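PDB 2AZ4: metallo-beta-lactamase domain-containing protein from Enterococcus faecalis, which is of unknown function but binds two zinc ions in a metallo-beta-lactamase fold and may, like relatives, be an RNA-binding exonuclease. Local coordinates for residues A[247-259]-A[321-333]. Residues are numbered along the deposited sequence; the frame is centred on the assembly and turned at random.
Sequences LELENPNRQITFN and LLKDKTDYLWQVV
Thr257 and Phe258 pair in parallel with Trp330 and Gln331 at the centre of a six-stranded parallel beta-sheet, flanked by strands 278-282 and 344-348. Formed by chain between strands 212-216 and 399-403, this sheet is an insertion into the metallo-beta-lactamase fold, consistent with a beta-CASP-like domain. Two bonds define the register: Phe258 N donates to Trp330 O (3.0 Å), and Val332 N to Phe258 O (2.9 Å).

Packing is tight on both faces. On one, Thr257 CG2 sits over the five-membered ring of Trp330, 3.5 Å from its centroid, a CH-pi contact; Leu321 CG covers the opposite face, while Gln255 NE2 lies at the indole edge, its OE1 accepting from Gln340 N. Trp330 CG stands between its own backbone N and carbonyl carbon (chi1 60°), which lays the indole alongside Thr257. On the other face, Leu329 CD1 meets Ile256 CG2 at 3.5 Å, and CD2 approaches Glu248 OE2, which is hydrogen-bonded to Ser275. Phe258 CD2 lies 3.7 Å from Leu329 CG, the side chains crossing at about a right angle.

The loop side, with exposed Asn253, Lys325 and Thr326, is looser. Arg254 N hydrogen-bonds a lone pair of Lys325 O in the carbonyl plane (2.7 Å), but a water donating to both joins Pro252 O and Thr326 O.

Both ends of the Gln331 amide are held: OE1 accepts from Glu282 N, and NE2 donates to Asn259 OD1 (3.0 Å), tilted 24° from the Asn259 carbonyl plane.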
ATOM      1  N   LEU A 247     -25.162   0.699  10.324  1.00 22.16           N
ATOM      2  CA  LEU A 247     -25.821   0.284   9.091  1.00 22.55           C
ATOM      3  C   LEU A 247     -26.475  -1.100   9.224  1.00 22.36           C
ATOM      4  O   LEU A 247     -27.553  -1.319   8.663  1.00 22.20           O
ATOM      5  CB  LEU A 247     -24.863   0.335   7.883  1.00 22.31           C
ATOM      6  CG  LEU A 247     -24.453   1.719   7.351  1.00 24.25           C
ATOM      7  CD1 LEU A 247     -23.240   1.607   6.434  1.00 23.83           C
ATOM      8  CD2 LEU A 247     -25.593   2.416   6.623  1.00 25.49           C
ATOM      9  N   GLU A 248     -25.827  -2.018   9.950  1.00 21.64           N
ATOM     10  CA  GLU A 248     -26.412  -3.332  10.197  1.00 21.86           C
ATOM     11  C   GLU A 248     -27.679  -3.257  11.068  1.00 22.18           C
ATOM     12  O   GLU A 248     -28.708  -3.863  10.749  1.00 22.08           O
ATOM     13  CB  GLU A 248     -25.384  -4.289  10.782  1.00 21.30           C
ATOM     14  CG  GLU A 248     -24.280  -4.700   9.786  1.00 21.45           C
ATOM     15  CD  GLU A 248     -23.447  -5.873  10.297  1.00 22.83           C
ATOM     16  OE1 GLU A 248     -23.961  -6.705  11.064  1.00 23.41           O
ATOM     17  OE2 GLU A 248     -22.274  -5.984   9.926  1.00 25.84           O
ATOM     18  N   LEU A 249     -27.618  -2.465  12.136  1.00 22.59           N
ATOM     19  CA  LEU A 249     -28.741  -2.356  13.085  1.00 22.33           C
ATOM     20  C   LEU A 249     -29.937  -1.622  12.508  1.00 23.10           C
ATOM     21  O   LEU A 249     -31.074  -1.853  12.913  1.00 23.38           O
ATOM     22  CB  LEU A 249     -28.283  -1.689  14.388  1.00 22.13           C
ATOM     23  CG  LEU A 249     -27.211  -2.469  15.160  1.00 20.46           C
ATOM     24  CD1 LEU A 249     -26.676  -1.682  16.378  1.00 19.16           C
ATOM     25  CD2 LEU A 249     -27.734  -3.821  15.564  1.00 18.74           C
ATOM     26  N   GLU A 250     -29.688  -0.743  11.553  1.00 23.40           N
ATOM     27  CA  GLU A 250     -30.774  -0.059  10.854  1.00 25.37           C
ATOM     28  C   GLU A 250     -31.434  -0.990   9.818  1.00 24.95           C
ATOM     29  O   GLU A 250     -32.513  -0.681   9.320  1.00 25.21           O
ATOM     30  CB  GLU A 250     -30.241   1.173  10.127  1.00 24.72           C
ATOM     31  CG  GLU A 250     -29.712   2.285  11.021  1.00 28.56           C
ATOM     32  CD  GLU A 250     -29.190   3.473  10.215  1.00 27.57           C
ATOM     33  OE1 GLU A 250     -29.027   3.345   8.981  1.00 29.92           O
ATOM     34  OE2 GLU A 250     -28.942   4.544  10.813  1.00 31.26           O
ATOM     35  N   ASN A 251     -30.767  -2.095   9.471  1.00 24.90           N
ATOM     36  CA  ASN A 251     -31.280  -3.016   8.438  1.00 25.28           C
ATOM     37  C   ASN A 251     -31.298  -4.491   8.862  1.00 25.63           C
ATOM     38  O   ASN A 251     -30.601  -5.323   8.256  1.00 26.07           O
ATOM     39  CB  ASN A 251     -30.515  -2.837   7.118  1.00 24.98           C
ATOM     40  CG  ASN A 251     -30.676  -1.436   6.532  1.00 24.70           C
ATOM     41  OD1 ASN A 251     -31.640  -1.158   5.824  1.00 24.06           O
ATOM     42  ND2 ASN A 251     -29.729  -0.548   6.837  1.00 21.75           N
ATOM     43  N   PRO A 252     -32.111  -4.822   9.893  1.00 26.03           N
ATOM     44  CA  PRO A 252     -32.175  -6.182  10.435  1.00 26.41           C
ATOM     45  C   PRO A 252     -32.808  -7.241   9.508  1.00 26.61           C
ATOM     46  O   PRO A 252     -32.609  -8.446   9.725  1.00 27.12           O
ATOM     47  CB  PRO A 252     -33.003  -6.013  11.716  1.00 26.37           C
ATOM     48  CG  PRO A 252     -33.845  -4.808  11.465  1.00 26.64           C
ATOM     49  CD  PRO A 252     -33.009  -3.898  10.625  1.00 25.99           C
ATOM     50  N   ASN A 253     -33.527  -6.805   8.485  1.00 26.59           N
ATOM     51  CA  ASN A 253     -34.193  -7.732   7.564  1.00 26.67           C
ATOM     52  C   ASN A 253     -33.895  -7.308   6.135  1.00 25.34           C
ATOM     53  O   ASN A 253     -34.682  -6.594   5.497  1.00 25.53           O
ATOM     54  CB  ASN A 253     -35.710  -7.758   7.839  1.00 27.29           C
ATOM     55  CG  ASN A 253     -36.438  -8.821   7.030  1.00 30.72           C
ATOM     56  OD1 ASN A 253     -35.823  -9.749   6.502  1.00 34.13           O
ATOM     57  ND2 ASN A 253     -37.770  -8.690   6.936  1.00 33.41           N
ATOM     58  N   ARG A 254     -32.724  -7.715   5.655  1.00 23.51           N
ATOM     59  CA  ARG A 254     -32.177  -7.196   4.430  1.00 21.99           C
ATOM     60  C   ARG A 254     -30.824  -7.882   4.160  1.00 21.34           C
ATOM     61  O   ARG A 254     -30.002  -8.074   5.067  1.00 21.17           O
ATOM     62  CB  ARG A 254     -31.984  -5.678   4.547  1.00 22.20           C
ATOM     63  CG  ARG A 254     -31.643  -4.958   3.228  1.00 21.81           C
ATOM     64  CD  ARG A 254     -31.561  -3.458   3.428  1.00 22.48           C
ATOM     65  NE  ARG A 254     -31.593  -2.754   2.148  1.00 25.07           N
ATOM     66  CZ  ARG A 254     -31.420  -1.447   1.975  1.00 24.43           C
ATOM     67  NH1 ARG A 254     -31.202  -0.635   3.000  1.00 23.45           N
ATOM     68  NH2 ARG A 254     -31.481  -0.952   0.756  1.00 28.63           N
ATOM     69  N   GLN A 255     -30.600  -8.254   2.919  1.00 19.98           N
ATOM     70  CA  GLN A 255     -29.280  -8.710   2.537  1.00 19.36           C
ATOM     71  C   GLN A 255     -28.310  -7.550   2.691  1.00 18.08           C
ATOM     72  O   GLN A 255     -28.584  -6.439   2.229  1.00 18.39           O
ATOM     73  CB  GLN A 255     -29.266  -9.240   1.106  1.00 19.27           C
ATOM     74  CG  GLN A 255     -27.891  -9.710   0.653  1.00 19.51           C
ATOM     75  CD  GLN A 255     -27.963 -10.462  -0.671  1.00 20.82           C
ATOM     76  OE1 GLN A 255     -28.163  -9.862  -1.702  1.00 24.38           O
ATOM     77  NE2 GLN A 255     -27.781 -11.772  -0.632  1.00 23.06           N
ATOM     78  N   ILE A 256     -27.205  -7.800   3.389  1.00 17.59           N
ATOM     79  CA  ILE A 256     -26.116  -6.807   3.475  1.00 17.89           C
ATOM     80  C   ILE A 256     -24.784  -7.446   3.100  1.00 16.65           C
ATOM     81  O   ILE A 256     -24.414  -8.476   3.652  1.00 16.13           O
ATOM     82  CB  ILE A 256     -25.971  -6.196   4.880  1.00 17.29           C
ATOM     83  CG1 ILE A 256     -27.340  -5.718   5.406  1.00 19.38           C
ATOM     84  CG2 ILE A 256     -24.938  -5.033   4.836  1.00 18.29           C
ATOM     85  CD1 ILE A 256     -27.300  -5.226   6.849  1.00 18.78           C
ATOM     86  N   THR A 257     -24.065  -6.800   2.189  1.00 16.87           N
ATOM     87  CA  THR A 257     -22.777  -7.293   1.721  1.00 17.32           C
ATOM     88  C   THR A 257     -21.791  -6.139   1.698  1.00 16.82           C
ATOM     89  O   THR A 257     -22.190  -4.976   1.786  1.00 17.22           O
ATOM     90  CB  THR A 257     -22.886  -7.938   0.312  1.00 17.74           C
ATOM     91  OG1 THR A 257     -23.383  -6.975  -0.610  1.00 18.09           O
ATOM     92  CG2 THR A 257     -23.842  -9.124   0.332  1.00 18.96           C
ATOM     93  N   PHE A 258     -20.509  -6.447   1.572  1.00 15.91           N
ATOM     94  CA  PHE A 258     -19.506  -5.408   1.567  1.00 15.25           C
ATOM     95  C   PHE A 258     -18.288  -5.900   0.814  1.00 14.97           C
ATOM     96  O   PHE A 258     -18.212  -7.073   0.445  1.00 15.31           O
ATOM     97  CB  PHE A 258     -19.130  -5.033   3.013  1.00 15.22           C
ATOM     98  CG  PHE A 258     -18.197  -6.020   3.674  1.00 15.34           C
ATOM     99  CD1 PHE A 258     -16.862  -5.703   3.859  1.00 14.50           C
ATOM    100  CD2 PHE A 258     -18.653  -7.275   4.077  1.00 17.86           C
ATOM    101  CE1 PHE A 258     -15.989  -6.620   4.455  1.00 17.13           C
ATOM    102  CE2 PHE A 258     -17.785  -8.205   4.674  1.00 17.25           C
ATOM    103  CZ  PHE A 258     -16.464  -7.870   4.865  1.00 18.55           C
ATOM    104  N   ASN A 259     -17.326  -5.011   0.611  1.00 15.03           N
ATOM    105  CA  ASN A 259     -15.997  -5.419   0.172  1.00 16.03           C
ATOM    106  C   ASN A 259     -14.984  -4.392   0.625  1.00 16.48           C
ATOM    107  O   ASN A 259     -15.341  -3.237   0.893  1.00 17.17           O
ATOM    108  CB  ASN A 259     -15.950  -5.663  -1.335  1.00 15.05           C
ATOM    109  CG  ASN A 259     -14.704  -6.481  -1.779  1.00 15.91           C
ATOM    110  OD1 ASN A 259     -14.027  -7.116  -0.977  1.00 18.35           O
ATOM    111  ND2 ASN A 259     -14.424  -6.452  -3.056  1.00 16.96           N
ATOM    112  N   LEU A 321     -25.552 -18.040   1.098  1.00 23.24           N
ATOM    113  CA  LEU A 321     -25.325 -16.611   1.271  1.00 22.96           C
ATOM    114  C   LEU A 321     -26.300 -15.780   0.461  1.00 22.49           C
ATOM    115  O   LEU A 321     -26.820 -14.755   0.945  1.00 21.27           O
ATOM    116  CB  LEU A 321     -23.899 -16.266   0.861  1.00 23.03           C
ATOM    117  CG  LEU A 321     -22.787 -15.975   1.875  1.00 25.24           C
ATOM    118  CD1 LEU A 321     -23.040 -16.424   3.346  1.00 22.36           C
ATOM    119  CD2 LEU A 321     -21.448 -16.412   1.318  1.00 23.33           C
ATOM    120  N   LEU A 322     -26.556 -16.221  -0.779  1.00 21.97           N
ATOM    121  CA  LEU A 322     -27.423 -15.483  -1.678  1.00 21.91           C
ATOM    122  C   LEU A 322     -28.847 -15.360  -1.139  1.00 22.20           C
ATOM    123  O   LEU A 322     -29.519 -14.377  -1.414  1.00 21.82           O
ATOM    124  CB  LEU A 322     -27.425 -16.111  -3.074  1.00 22.27           C
ATOM    125  CG  LEU A 322     -26.165 -15.985  -3.919  1.00 22.84           C
ATOM    126  CD1 LEU A 322     -26.421 -16.677  -5.244  1.00 20.95           C
ATOM    127  CD2 LEU A 322     -25.785 -14.490  -4.131  1.00 23.69           C
ATOM    128  N   LYS A 323     -29.279 -16.335  -0.342  1.00 22.78           N
ATOM    129  CA  LYS A 323     -30.644 -16.350   0.218  1.00 23.97           C
ATOM    130  C   LYS A 323     -30.781 -15.543   1.509  1.00 23.96           C
ATOM    131  O   LYS A 323     -31.894 -15.275   1.954  1.00 23.86           O
ATOM    132  CB  LYS A 323     -31.102 -17.796   0.473  1.00 23.79           C
ATOM    133  CG  LYS A 323     -31.209 -18.658  -0.793  1.00 25.50           C
ATOM    134  CD  LYS A 323     -31.571 -20.094  -0.425  1.00 26.28           C
ATOM    135  CE  LYS A 323     -31.235 -21.092  -1.535  1.00 29.14           C
ATOM    136  NZ  LYS A 323     -31.122 -22.500  -0.983  1.00 29.66           N
ATOM    137  N   ASP A 324     -29.657 -15.149   2.112  1.00 23.99           N
ATOM    138  CA  ASP A 324     -29.705 -14.567   3.449  1.00 23.82           C
ATOM    139  C   ASP A 324     -30.254 -13.131   3.510  1.00 24.18           C
ATOM    140  O   ASP A 324     -29.977 -12.311   2.642  1.00 24.03           O
ATOM    141  CB  ASP A 324     -28.344 -14.640   4.144  1.00 23.86           C
ATOM    142  CG  ASP A 324     -28.361 -13.937   5.493  1.00 24.62           C
ATOM    143  OD1 ASP A 324     -29.036 -14.442   6.416  1.00 25.82           O
ATOM    144  OD2 ASP A 324     -27.750 -12.854   5.612  1.00 24.49           O
ATOM    145  N   LYS A 325     -31.016 -12.847   4.562  1.00 24.42           N
ATOM    146  CA  LYS A 325     -31.538 -11.515   4.829  1.00 25.26           C
ATOM    147  C   LYS A 325     -31.339 -11.089   6.274  1.00 25.39           C
ATOM    148  O   LYS A 325     -31.616  -9.943   6.633  1.00 26.32           O
ATOM    149  CB  LYS A 325     -33.029 -11.448   4.481  1.00 25.15           C
ATOM    150  CG  LYS A 325     -33.317 -11.570   2.996  1.00 26.58           C
ATOM    151  CD  LYS A 325     -34.761 -11.192   2.662  1.00 30.14           C
ATOM    152  CE  LYS A 325     -34.966  -9.684   2.632  1.00 31.97           C
ATOM    153  NZ  LYS A 325     -36.289  -9.322   2.035  1.00 33.55           N
ATOM    154  N   THR A 326     -30.849 -11.987   7.116  1.00 25.69           N
ATOM    155  CA  THR A 326     -30.809 -11.685   8.548  1.00 26.10           C
ATOM    156  C   THR A 326     -29.521 -12.045   9.276  1.00 25.57           C
ATOM    157  O   THR A 326     -29.174 -11.385  10.258  1.00 25.69           O
ATOM    158  CB  THR A 326     -31.967 -12.380   9.307  1.00 25.68           C
ATOM    159  OG1 THR A 326     -31.865 -13.800   9.129  1.00 27.03           O
ATOM    160  CG2 THR A 326     -33.319 -11.886   8.796  1.00 26.42           C
ATOM    161  N   ASP A 327     -28.831 -13.084   8.809  1.00 24.97           N
ATOM    162  CA  ASP A 327     -27.788 -13.742   9.604  1.00 25.40           C
ATOM    163  C   ASP A 327     -26.378 -13.318   9.268  1.00 24.50           C
ATOM    164  O   ASP A 327     -25.513 -13.316  10.149  1.00 25.03           O
ATOM    165  CB  ASP A 327     -27.859 -15.265   9.474  1.00 25.75           C
ATOM    166  CG  ASP A 327     -29.069 -15.871  10.186  1.00 28.95           C
ATOM    167  OD1 ASP A 327     -30.009 -15.154  10.578  1.00 31.52           O
ATOM    168  OD2 ASP A 327     -29.086 -17.095  10.330  1.00 32.92           O
ATOM    169  N   TYR A 328     -26.125 -12.987   8.003  1.00 22.95           N
ATOM    170  CA  TYR A 328     -24.754 -12.705   7.604  1.00 22.00           C
ATOM    171  C   TYR A 328     -24.505 -11.302   7.080  1.00 21.02           C
ATOM    172  O   TYR A 328     -25.365 -10.702   6.426  1.00 20.40           O
ATOM    173  CB  TYR A 328     -24.283 -13.709   6.545  1.00 22.07           C
ATOM    174  CG  TYR A 328     -24.452 -15.130   6.993  1.00 23.10           C
ATOM    175  CD1 TYR A 328     -23.644 -15.660   8.003  1.00 23.44           C
ATOM    176  CD2 TYR A 328     -25.416 -15.949   6.405  1.00 24.05           C
ATOM    177  CE1 TYR A 328     -23.804 -16.974   8.438  1.00 25.25           C
ATOM    178  CE2 TYR A 328     -25.588 -17.269   6.820  1.00 24.62           C
ATOM    179  CZ  TYR A 328     -24.778 -17.768   7.825  1.00 23.80           C
ATOM    180  OH  TYR A 328     -24.926 -19.055   8.227  1.00 23.82           O
ATOM    181  N   LEU A 329     -23.288 -10.818   7.345  1.00 20.01           N
ATOM    182  CA  LEU A 329     -22.705  -9.755   6.574  1.00 18.77           C
ATOM    183  C   LEU A 329     -21.621 -10.474   5.783  1.00 18.50           C
ATOM    184  O   LEU A 329     -20.708 -11.034   6.374  1.00 18.60           O
ATOM    185  CB  LEU A 329     -22.096  -8.685   7.491  1.00 19.14           C
ATOM    186  CG  LEU A 329     -21.184  -7.678   6.771  1.00 18.29           C
ATOM    187  CD1 LEU A 329     -21.983  -6.644   5.946  1.00 16.95           C
ATOM    188  CD2 LEU A 329     -20.207  -6.984   7.710  1.00 20.05           C
ATOM    189  N   TRP A 330     -21.726 -10.493   4.458  1.00 17.65           N
ATOM    190  CA  TRP A 330     -20.730 -11.219   3.662  1.00 16.61           C
ATOM    191  C   TRP A 330     -20.005 -10.417   2.592  1.00 15.95           C
ATOM    192  O   TRP A 330     -20.508  -9.427   2.087  1.00 16.25           O
ATOM    193  CB  TRP A 330     -21.290 -12.517   3.085  1.00 16.50           C
ATOM    194  CG  TRP A 330     -22.499 -12.413   2.133  1.00 16.63           C
ATOM    195  CD1 TRP A 330     -23.814 -12.294   2.493  1.00 17.89           C
ATOM    196  CD2 TRP A 330     -22.484 -12.517   0.696  1.00 15.55           C
ATOM    197  NE1 TRP A 330     -24.623 -12.290   1.363  1.00 17.34           N
ATOM    198  CE2 TRP A 330     -23.829 -12.415   0.250  1.00 16.79           C
ATOM    199  CE3 TRP A 330     -21.462 -12.656  -0.260  1.00 14.50           C
ATOM    200  CZ2 TRP A 330     -24.180 -12.465  -1.118  1.00 15.65           C
ATOM    201  CZ3 TRP A 330     -21.812 -12.690  -1.643  1.00 16.14           C
ATOM    202  CH2 TRP A 330     -23.161 -12.613  -2.044  1.00 17.18           C
ATOM    203  N   GLN A 331     -18.796 -10.853   2.266  1.00 15.96           N
ATOM    204  CA  GLN A 331     -17.948 -10.112   1.352  1.00 15.52           C
ATOM    205  C   GLN A 331     -18.304 -10.515  -0.078  1.00 15.33           C
ATOM    206  O   GLN A 331     -18.073 -11.663  -0.485  1.00 14.64           O
ATOM    207  CB  GLN A 331     -16.474 -10.413   1.655  1.00 16.32           C
ATOM    208  CG  GLN A 331     -15.455  -9.837   0.646  1.00 14.63           C
ATOM    209  CD  GLN A 331     -14.024 -10.311   0.896  1.00 15.64           C
ATOM    210  OE1 GLN A 331     -13.816 -11.306   1.575  1.00 15.22           O
ATOM    211  NE2 GLN A 331     -13.024  -9.601   0.322  1.00 15.22           N
ATOM    212  N   VAL A 332     -18.850  -9.590  -0.856  1.00 14.81           N
ATOM    213  CA  VAL A 332     -19.149  -9.902  -2.275  1.00 15.08           C
ATOM    214  C   VAL A 332     -18.024  -9.352  -3.150  1.00 15.34           C
ATOM    215  O   VAL A 332     -17.622  -8.194  -2.994  1.00 14.78           O
ATOM    216  CB  VAL A 332     -20.538  -9.363  -2.721  1.00 15.25           C
ATOM    217  CG1 VAL A 332     -20.648  -7.854  -2.472  1.00 14.74           C
ATOM    218  CG2 VAL A 332     -20.834  -9.699  -4.192  1.00 14.52           C
ATOM    219  N   VAL A 333     -17.504 -10.191  -4.051  1.00 16.16           N
ATOM    220  CA  VAL A 333     -16.342  -9.833  -4.878  1.00 16.84           C
ATOM    221  C   VAL A 333     -16.592  -9.871  -6.401  1.00 16.79           C
ATOM    222  O   VAL A 333     -15.787  -9.360  -7.193  1.00 16.80           O
ATOM    223  CB  VAL A 333     -15.113 -10.712  -4.525  1.00 17.61           C
ATOM    224  CG1 VAL A 333     -14.715 -10.502  -3.063  1.00 18.11           C
ATOM    225  CG2 VAL A 333     -15.392 -12.217  -4.814  1.00 17.48           C
TER
HETATM  226  O   HOH W   1     -30.778  -9.493  11.357  1.00 24.61           O
HETATM  227  O   HOH W   2     -26.891 -10.779   4.132  1.00 19.12           O
HETATM  228  O   HOH W   3     -16.763  -5.286  -4.460  1.00 25.30           O